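Local coordinates for protein TarM (Staphylococcus aureus subsp. aureus 21178, PDB 4X7R) that belongs to the GT-B-fold glycosyltransferases of group 1 and holds uridine-5'-diphosphate between its two Rossmann-like domains, at residues S21-F29 with I302-N310; I410-P418 with A463-I474. The protein carries 1 engineered substitution. One frame throughout, in Å; residues are numbered along the deposited sequence.

Interaction 1 (S21-F29 with I302-N310); sequences SMFNRSKEF and ISNFVKIHN. With 3YW ((2S)-2,3-dihydroxypropyl 2-acetamido-2-deoxy-alpha-D-glucopyranoside), chain F.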
# COMPACT_ATOMS: atom_id res chain seq x y z
N SER A 21 0.82 -1.01 9.01
CA SER A 21 0.05 -1.54 10.15
C SER A 21 -0.14 -3.05 10.07
O SER A 21 -0.17 -3.70 11.10
CB SER A 21 -1.28 -0.83 10.29
OG SER A 21 -2.26 -1.29 9.37
N MET A 22 -0.27 -3.62 8.84
CA MET A 22 -0.40 -5.06 8.67
C MET A 22 0.88 -5.76 9.11
O MET A 22 0.81 -6.78 9.80
CB MET A 22 -0.72 -5.41 7.21
CG MET A 22 -2.06 -4.90 6.75
SD MET A 22 -2.37 -5.33 5.01
CE MET A 22 -2.71 -7.09 5.19
N PHE A 23 2.05 -5.22 8.73
CA PHE A 23 3.37 -5.76 9.08
C PHE A 23 3.60 -5.76 10.61
O PHE A 23 4.15 -6.73 11.16
CB PHE A 23 4.49 -4.95 8.40
CG PHE A 23 4.62 -5.05 6.90
CD1 PHE A 23 4.34 -6.24 6.23
CD2 PHE A 23 5.06 -3.96 6.14
CE1 PHE A 23 4.47 -6.34 4.84
CE2 PHE A 23 5.20 -4.06 4.75
CZ PHE A 23 4.90 -5.25 4.12
N ASN A 24 3.21 -4.65 11.27
CA ASN A 24 3.37 -4.53 12.71
C ASN A 24 2.36 -5.42 13.42
O ASN A 24 2.71 -6.05 14.42
CB ASN A 24 3.27 -3.07 13.19
CG ASN A 24 3.76 -2.92 14.61
OD1 ASN A 24 4.81 -3.46 14.96
ND2 ASN A 24 3.03 -2.20 15.45
N ARG A 25 1.12 -5.52 12.89
CA ARG A 25 0.08 -6.40 13.45
C ARG A 25 0.54 -7.85 13.37
O ARG A 25 0.29 -8.62 14.28
CB ARG A 25 -1.25 -6.24 12.70
CG ARG A 25 -2.44 -6.77 13.51
CD ARG A 25 -3.74 -6.89 12.75
NE ARG A 25 -4.12 -5.63 12.11
CZ ARG A 25 -4.59 -5.54 10.88
NH1 ARG A 25 -4.73 -6.62 10.13
NH2 ARG A 25 -4.91 -4.35 10.37
N SER A 26 1.18 -8.23 12.24
CA SER A 26 1.67 -9.61 12.07
C SER A 26 2.72 -9.90 13.12
O SER A 26 2.65 -10.95 13.78
CB SER A 26 2.26 -9.79 10.67
OG SER A 26 2.76 -11.11 10.61
N LYS A 27 3.66 -8.97 13.32
CA LYS A 27 4.71 -9.13 14.35
C LYS A 27 4.07 -9.34 15.75
O LYS A 27 4.49 -10.23 16.47
CB LYS A 27 5.65 -7.91 14.37
CG LYS A 27 6.73 -8.05 15.45
CD LYS A 27 7.29 -6.74 15.90
CE LYS A 27 6.83 -6.38 17.29
NZ LYS A 27 6.48 -4.93 17.39
N GLU A 28 3.04 -8.55 16.08
CA GLU A 28 2.37 -8.65 17.39
C GLU A 28 1.62 -9.97 17.58
O GLU A 28 1.74 -10.56 18.65
CB GLU A 28 1.49 -7.43 17.68
CG GLU A 28 2.30 -6.15 17.87
CD GLU A 28 3.33 -6.12 18.99
OE1 GLU A 28 3.30 -7.00 19.88
OE2 GLU A 28 4.18 -5.20 18.97
N PHE A 29 0.89 -10.46 16.53
CA PHE A 29 0.20 -11.74 16.64
C PHE A 29 1.18 -12.93 16.78
O PHE A 29 0.96 -13.82 17.60
CB PHE A 29 -0.84 -11.94 15.51
CG PHE A 29 -2.07 -11.06 15.60
CD1 PHE A 29 -2.72 -10.85 16.82
CD2 PHE A 29 -2.66 -10.55 14.44
CE1 PHE A 29 -3.89 -10.07 16.89
CE2 PHE A 29 -3.86 -9.84 14.51
CZ PHE A 29 -4.44 -9.56 15.73
N ILE A 302 -10.62 -0.65 17.49
CA ILE A 302 -9.34 -1.24 17.89
C ILE A 302 -8.27 -0.38 17.22
O ILE A 302 -8.20 -0.36 16.01
CB ILE A 302 -9.16 -2.78 17.56
CG1 ILE A 302 -10.32 -3.64 18.04
CG2 ILE A 302 -7.81 -3.30 18.12
CD1 ILE A 302 -10.18 -5.15 17.71
N SER A 303 -7.46 0.31 17.99
CA SER A 303 -6.34 1.13 17.50
C SER A 303 -5.34 0.25 16.74
O SER A 303 -5.22 -0.94 17.04
CB SER A 303 -5.58 1.73 18.68
OG SER A 303 -4.36 2.34 18.28
N ASN A 304 -4.56 0.87 15.84
CA ASN A 304 -3.43 0.16 15.23
C ASN A 304 -2.47 -0.12 16.38
O ASN A 304 -2.39 0.68 17.33
CB ASN A 304 -2.66 1.08 14.28
CG ASN A 304 -3.26 1.22 12.93
OD1 ASN A 304 -3.59 0.22 12.29
ND2 ASN A 304 -3.46 2.46 12.49
N PHE A 305 -1.70 -1.23 16.27
CA PHE A 305 -0.66 -1.52 17.24
C PHE A 305 0.40 -0.44 17.06
O PHE A 305 0.60 0.06 15.94
CB PHE A 305 -0.04 -2.89 16.98
CG PHE A 305 -0.78 -4.07 17.55
CD1 PHE A 305 -0.73 -4.36 18.92
CD2 PHE A 305 -1.50 -4.93 16.72
CE1 PHE A 305 -1.36 -5.50 19.44
CE2 PHE A 305 -2.14 -6.06 17.24
CZ PHE A 305 -2.05 -6.35 18.59
N VAL A 306 1.09 -0.09 18.13
CA VAL A 306 2.13 0.93 18.10
C VAL A 306 3.48 0.33 18.50
O VAL A 306 3.57 -0.46 19.45
CB VAL A 306 1.72 2.21 18.91
CG1 VAL A 306 1.82 2.01 20.41
CG2 VAL A 306 2.57 3.39 18.51
N LYS A 307 4.52 0.66 17.72
CA LYS A 307 5.87 0.15 17.99
C LYS A 307 6.63 1.21 18.75
O LYS A 307 7.00 2.23 18.19
CB LYS A 307 6.59 -0.23 16.68
CG LYS A 307 7.89 -1.00 16.90
CD LYS A 307 8.71 -1.14 15.61
CE LYS A 307 8.40 -2.32 14.71
NZ LYS A 307 8.76 -3.62 15.34
N ILE A 308 6.81 0.98 20.05
CA ILE A 308 7.54 1.89 20.91
C ILE A 308 8.98 1.40 21.03
O ILE A 308 9.28 0.45 21.75
CB ILE A 308 6.86 2.19 22.28
CG1 ILE A 308 5.48 2.86 22.06
CG2 ILE A 308 7.76 3.10 23.15
CD1 ILE A 308 4.42 2.45 23.01
N HIS A 309 9.85 2.04 20.26
CA HIS A 309 11.28 1.74 20.28
C HIS A 309 11.89 2.74 21.27
O HIS A 309 11.17 3.31 22.09
CB HIS A 309 11.86 1.90 18.86
CG HIS A 309 11.43 3.17 18.19
ND1 HIS A 309 12.02 4.38 18.55
CD2 HIS A 309 10.47 3.42 17.28
CE1 HIS A 309 11.41 5.31 17.84
NE2 HIS A 309 10.48 4.79 17.06
N ASN A 310 13.21 2.94 21.22
CA ASN A 310 13.89 3.90 22.09
C ASN A 310 13.76 5.30 21.49
O ASN A 310 13.74 5.44 20.27
CB ASN A 310 15.35 3.54 22.23
CG ASN A 310 15.58 2.47 23.26
OD1 ASN A 310 15.44 1.27 22.98
ND2 ASN A 310 15.93 2.89 24.46
O3A 3YW F . -6.61 3.53 1.35
C4A 3YW F . -4.26 3.29 4.25
C5A 3YW F . -4.99 3.90 3.08
O5 3YW F . -4.30 3.30 7.33
C6A 3YW F . -6.01 2.95 2.49
C5 3YW F . -3.39 3.71 8.36
C6 3YW F . -3.09 2.48 9.17
C4 3YW F . -4.03 4.85 9.14
O6 3YW F . -4.26 1.91 9.74
C3 3YW F . -4.16 6.06 8.22
O4 3YW F . -3.21 5.21 10.25
O3 3YW F . -4.78 7.16 8.87
O7 3YW F . -6.78 7.52 5.95
C7 3YW F . -5.62 7.59 5.55
C8 3YW F . -5.18 8.68 4.62
N2 3YW F . -4.68 6.72 5.92
C2 3YW F . -4.90 5.70 6.93
C1 3YW F . -4.61 4.30 6.36
O1 3YW F . -3.81 4.25 5.21
O2 3YW F . -4.04 4.27 2.08
O HOH W 1 -0.67 -2.50 13.52
O HOH W 2 3.62 -2.78 18.10
O HOH W 3 0.91 -0.43 13.51
O HOH W 4 -5.09 -1.91 12.19
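The ring of Phe305 lies under the side chain of Glu28, whose CB sits 3.7 Å from the ring centroid and only 5° off the ring normal, a CH-pi contact over the middle of one face. Two more partners, Arg25 and Phe29, meet the ring at its edge. Arg25 CG approaches Phe305 CE2 at 3.8 Å near the ring plane, and the Phe305 edge is directed at the face of Phe29 in a T-shaped pair, centroids 5.9 Å apart and planes at 89°. Ile483 of helix 480-492 touches Phe305 as well. In this GT-B fold, helix 17-31 belongs to the N-terminal Rossmann-like domain, and 302-310 is the linker that leaves its last strand, 299-301, for the C-terminal one. No clear direct hydrogen bond joins the two segments; waters do the bridging. One links Ser21 O to Phe305 N. Another accepts from Asn24 ND2 and donates to Glu28 OE2 and, weakly, to Val306 O; Asn24 CG, trans to the backbone N (chi1 -166°), extends toward the linker. A further water lies in the guanidinium plane of Arg25, accepting from NH2 and donating to Asn304 OD1, while Asp226 forms a salt bridge with that NH2. The amide of Asn304 also reaches the bound 3YW, ND2 giving O6 a weak bond of 2.9 Å and OD1 taking a weak one back from O6. At the outer end Lys27 NZ and Lys307 NZ come within 3.3 Å, an approach probably unfavourable and perhaps eased by the salt bridge from Lys27 NZ to Glu28 OE2 at 2.8 Å.

Interaction 2 (I410-P418 with A463-I474); sequences IEAMISKRP and AAEFGSKARENI. With UDP (uridine-5'-diphosphate), chain E.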
# COMPACT_ATOMS: atom_id res chain seq x y z
N ILE A 410 1.79 9.63 15.15
CA ILE A 410 2.03 8.77 16.31
C ILE A 410 3.52 8.41 16.40
O ILE A 410 4.09 8.49 17.48
CB ILE A 410 1.11 7.52 16.28
CG1 ILE A 410 -0.39 7.93 16.51
CG2 ILE A 410 1.58 6.46 17.33
CD1 ILE A 410 -1.46 6.72 16.37
N GLU A 411 4.14 8.06 15.25
CA GLU A 411 5.57 7.70 15.16
C GLU A 411 6.45 8.87 15.61
O GLU A 411 7.37 8.65 16.40
CB GLU A 411 5.95 7.26 13.74
CG GLU A 411 5.43 5.88 13.38
CD GLU A 411 5.50 5.54 11.90
OE1 GLU A 411 6.28 6.20 11.17
OE2 GLU A 411 4.75 4.64 11.46
N ALA A 412 6.13 10.10 15.18
CA ALA A 412 6.85 11.32 15.55
C ALA A 412 6.79 11.54 17.06
O ALA A 412 7.80 11.86 17.68
CB ALA A 412 6.26 12.52 14.83
N MET A 413 5.61 11.31 17.65
CA MET A 413 5.39 11.46 19.09
C MET A 413 6.20 10.43 19.88
O MET A 413 6.78 10.78 20.92
CB MET A 413 3.90 11.39 19.42
CG MET A 413 3.17 12.65 18.98
SD MET A 413 1.39 12.60 19.19
CE MET A 413 1.28 12.69 20.96
N ILE A 414 6.31 9.20 19.35
CA ILE A 414 7.15 8.14 19.95
C ILE A 414 8.64 8.59 19.96
O ILE A 414 9.32 8.41 20.97
CB ILE A 414 6.94 6.76 19.27
CG1 ILE A 414 5.50 6.28 19.47
CG2 ILE A 414 7.94 5.70 19.79
CD1 ILE A 414 5.05 5.33 18.44
N SER A 415 9.10 9.28 18.89
CA SER A 415 10.46 9.80 18.82
C SER A 415 10.61 11.16 19.50
O SER A 415 11.58 11.87 19.24
CB SER A 415 10.95 9.84 17.38
OG SER A 415 11.25 8.52 16.95
N LYS A 416 9.66 11.53 20.40
CA LYS A 416 9.63 12.81 21.15
C LYS A 416 9.64 14.05 20.24
O LYS A 416 10.20 15.09 20.60
CB LYS A 416 10.76 12.87 22.20
CG LYS A 416 10.70 11.82 23.30
CD LYS A 416 11.86 12.03 24.26
CE LYS A 416 11.83 11.07 25.42
NZ LYS A 416 13.07 11.15 26.25
N ARG A 417 9.03 13.93 19.04
CA ARG A 417 8.91 15.01 18.05
C ARG A 417 7.46 15.49 18.09
O ARG A 417 6.56 14.74 17.71
CB ARG A 417 9.34 14.54 16.63
CG ARG A 417 10.77 13.95 16.53
CD ARG A 417 11.78 14.71 17.37
NE ARG A 417 13.17 14.30 17.18
CZ ARG A 417 14.02 14.04 18.17
NH1 ARG A 417 13.60 14.06 19.43
NH2 ARG A 417 15.28 13.73 17.92
N PRO A 418 7.19 16.66 18.68
CA PRO A 418 5.78 17.10 18.79
C PRO A 418 5.14 17.38 17.44
O PRO A 418 5.82 17.74 16.48
CB PRO A 418 5.85 18.34 19.69
CG PRO A 418 7.25 18.85 19.55
CD PRO A 418 8.12 17.67 19.24
N ALA A 463 9.76 22.69 22.96
CA ALA A 463 9.83 21.62 21.96
C ALA A 463 10.22 20.28 22.60
O ALA A 463 9.67 19.24 22.22
CB ALA A 463 10.82 21.99 20.87
N ALA A 464 11.13 20.31 23.58
CA ALA A 464 11.61 19.13 24.31
C ALA A 464 10.56 18.62 25.31
O ALA A 464 10.43 17.40 25.47
CB ALA A 464 12.91 19.46 25.04
N GLU A 465 9.85 19.54 25.98
CA GLU A 465 8.80 19.29 26.98
C GLU A 465 7.61 18.63 26.31
O GLU A 465 7.07 17.65 26.84
CB GLU A 465 8.39 20.62 27.60
CG GLU A 465 7.26 20.61 28.62
CD GLU A 465 6.89 22.01 29.07
OE1 GLU A 465 7.76 22.71 29.63
OE2 GLU A 465 5.74 22.43 28.81
N PHE A 466 7.18 19.19 25.15
CA PHE A 466 6.04 18.71 24.36
C PHE A 466 6.32 17.30 23.88
O PHE A 466 5.49 16.41 24.10
CB PHE A 466 5.73 19.66 23.19
CG PHE A 466 4.78 20.81 23.48
CD1 PHE A 466 4.60 21.29 24.77
CD2 PHE A 466 4.11 21.45 22.44
CE1 PHE A 466 3.73 22.35 25.03
CE2 PHE A 466 3.26 22.53 22.70
CZ PHE A 466 3.08 22.98 23.99
N GLY A 467 7.52 17.10 23.32
CA GLY A 467 7.97 15.81 22.81
C GLY A 467 8.01 14.72 23.86
O GLY A 467 7.53 13.60 23.62
N SER A 468 8.54 15.06 25.05
CA SER A 468 8.65 14.15 26.20
C SER A 468 7.24 13.69 26.65
O SER A 468 7.03 12.49 26.83
CB SER A 468 9.41 14.83 27.35
OG SER A 468 10.80 14.54 27.34
N LYS A 469 6.29 14.63 26.79
CA LYS A 469 4.90 14.35 27.16
C LYS A 469 4.20 13.52 26.05
O LYS A 469 3.38 12.66 26.35
CB LYS A 469 4.13 15.66 27.41
CG LYS A 469 4.44 16.34 28.74
CD LYS A 469 3.48 15.87 29.83
CE LYS A 469 4.09 15.92 31.21
NZ LYS A 469 3.34 15.08 32.18
N ALA A 470 4.56 13.78 24.76
CA ALA A 470 4.02 13.09 23.58
C ALA A 470 4.27 11.59 23.62
O ALA A 470 3.32 10.82 23.46
CB ALA A 470 4.54 13.70 22.29
N ARG A 471 5.54 11.17 23.87
CA ARG A 471 5.94 9.74 23.95
C ARG A 471 5.22 9.07 25.12
O ARG A 471 4.65 7.99 24.96
CB ARG A 471 7.48 9.60 24.04
CG ARG A 471 7.97 8.36 24.79
CD ARG A 471 9.48 8.20 24.80
NE ARG A 471 9.88 7.55 23.56
CZ ARG A 471 10.18 6.27 23.45
NH1 ARG A 471 10.25 5.49 24.52
NH2 ARG A 471 10.46 5.75 22.26
N GLU A 472 5.20 9.75 26.28
CA GLU A 472 4.52 9.35 27.50
C GLU A 472 3.03 9.08 27.24
O GLU A 472 2.51 8.08 27.73
CB GLU A 472 4.64 10.49 28.51
CG GLU A 472 5.25 10.09 29.84
CD GLU A 472 5.55 11.28 30.73
OE1 GLU A 472 4.61 12.02 31.10
OE2 GLU A 472 6.75 11.47 31.05
N ASN A 473 2.35 9.98 26.47
CA ASN A 473 0.94 9.85 26.13
C ASN A 473 0.68 8.65 25.24
O ASN A 473 -0.33 7.98 25.42
CB ASN A 473 0.38 11.13 25.48
CG ASN A 473 -1.14 11.20 25.54
OD1 ASN A 473 -1.77 10.94 26.57
ND2 ASN A 473 -1.77 11.56 24.45
N ILE A 474 1.59 8.36 24.29
CA ILE A 474 1.44 7.21 23.38
C ILE A 474 1.60 5.90 24.15
O ILE A 474 0.78 4.99 24.01
CB ILE A 474 2.35 7.27 22.10
CG1 ILE A 474 2.11 8.58 21.27
CG2 ILE A 474 2.22 6.01 21.23
CD1 ILE A 474 0.64 8.92 20.89
N1 UDP E . 6.34 5.95 5.36
C2 UDP E . 7.67 5.59 5.29
N3 UDP E . 8.45 6.37 4.47
C4 UDP E . 8.03 7.43 3.70
C5 UDP E . 6.62 7.72 3.77
C6 UDP E . 5.84 6.99 4.58
O2 UDP E . 8.14 4.65 5.92
O4 UDP E . 8.87 8.07 3.03
C1' UDP E . 5.51 5.26 6.38
C2' UDP E . 5.45 5.98 7.72
O2' UDP E . 6.56 5.63 8.54
C3' UDP E . 4.14 5.45 8.29
C4' UDP E . 3.28 5.26 7.05
O4' UDP E . 4.18 5.18 5.92
O3' UDP E . 4.22 4.27 9.09
C5' UDP E . 2.25 6.34 6.82
O5' UDP E . 1.20 6.13 7.78
PA UDP E . -0.06 7.10 8.02
O1A UDP E . -1.06 6.38 8.85
O2A UDP E . 0.42 8.38 8.71
O3A UDP E . -0.67 7.45 6.62
PB UDP E . -1.14 6.56 5.37
O1B UDP E . -1.76 5.28 5.87
O2B UDP E . 0.06 6.23 4.47
O3B UDP E . -2.19 7.33 4.59
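Gly467 and the backbone of Lys416 meet at the tightest point of this contact, with Gly467 CA 3.2 Å from Lys416 O and Lys416 CA 3.3 Å from Gly467 O, two reciprocal CA-H...O contacts. On the buried side Met413 packs CE against Ala470 CB at 3.7 Å, its chain bent at the last torsion (chi3 71°) to bring the methyl there. Ile474 fits alongside, CG1 to Met413 CB and CG2 to Ile414 CG1, and Phe431 covers this apolar patch. Pro418 CB closes the other end against Phe466 CB. Helix 407-414 ends in a Schellman motif, Lys416 being its C-prime residue with positive phi; the chain then enters strand 419-422 of the C-terminal Rossmann-like domain, and segment 463-474 of helix 460-477 crosses segment 410-414 at -114°. Glu411 points away, its carboxylate bonded to the ribose hydroxyls O2' and O3' of UDP. The partly exposed side is carried by long polar chains: the extended Lys416 brings CE to 3.8 Å from Arg471 CD and 4.1 Å from Ser468 OG. Even here Arg471, bent back at chi3 (-83°), holds on: its NE donates in the carbonyl plane to Ile414 O at 2.8 Å, with NH2 adding a weak second bond and also bonded to His309 O.

How the interactions relate
From the N terminus, helix 17-31 comes first, and interaction 1 closes a loop of 272 residues that takes in most of the N-terminal Rossmann-like domain and the long antiparallel sheet. The chain then enters the C-terminal domain, inside which interaction 2 closes a much shorter loop of 44 residues. The two loops follow in series, neither nested nor crossed. Their centres are 18 Å apart, yet they touch: His309 O probably accepts a hydrogen bond from Arg471 NH2, and Val306 packs on Ile414. The linker 302-310 therefore rests on the N-terminal helix at one end and on the 410-418/463-474 pair at the other, joining the two domains beside the bound ligands.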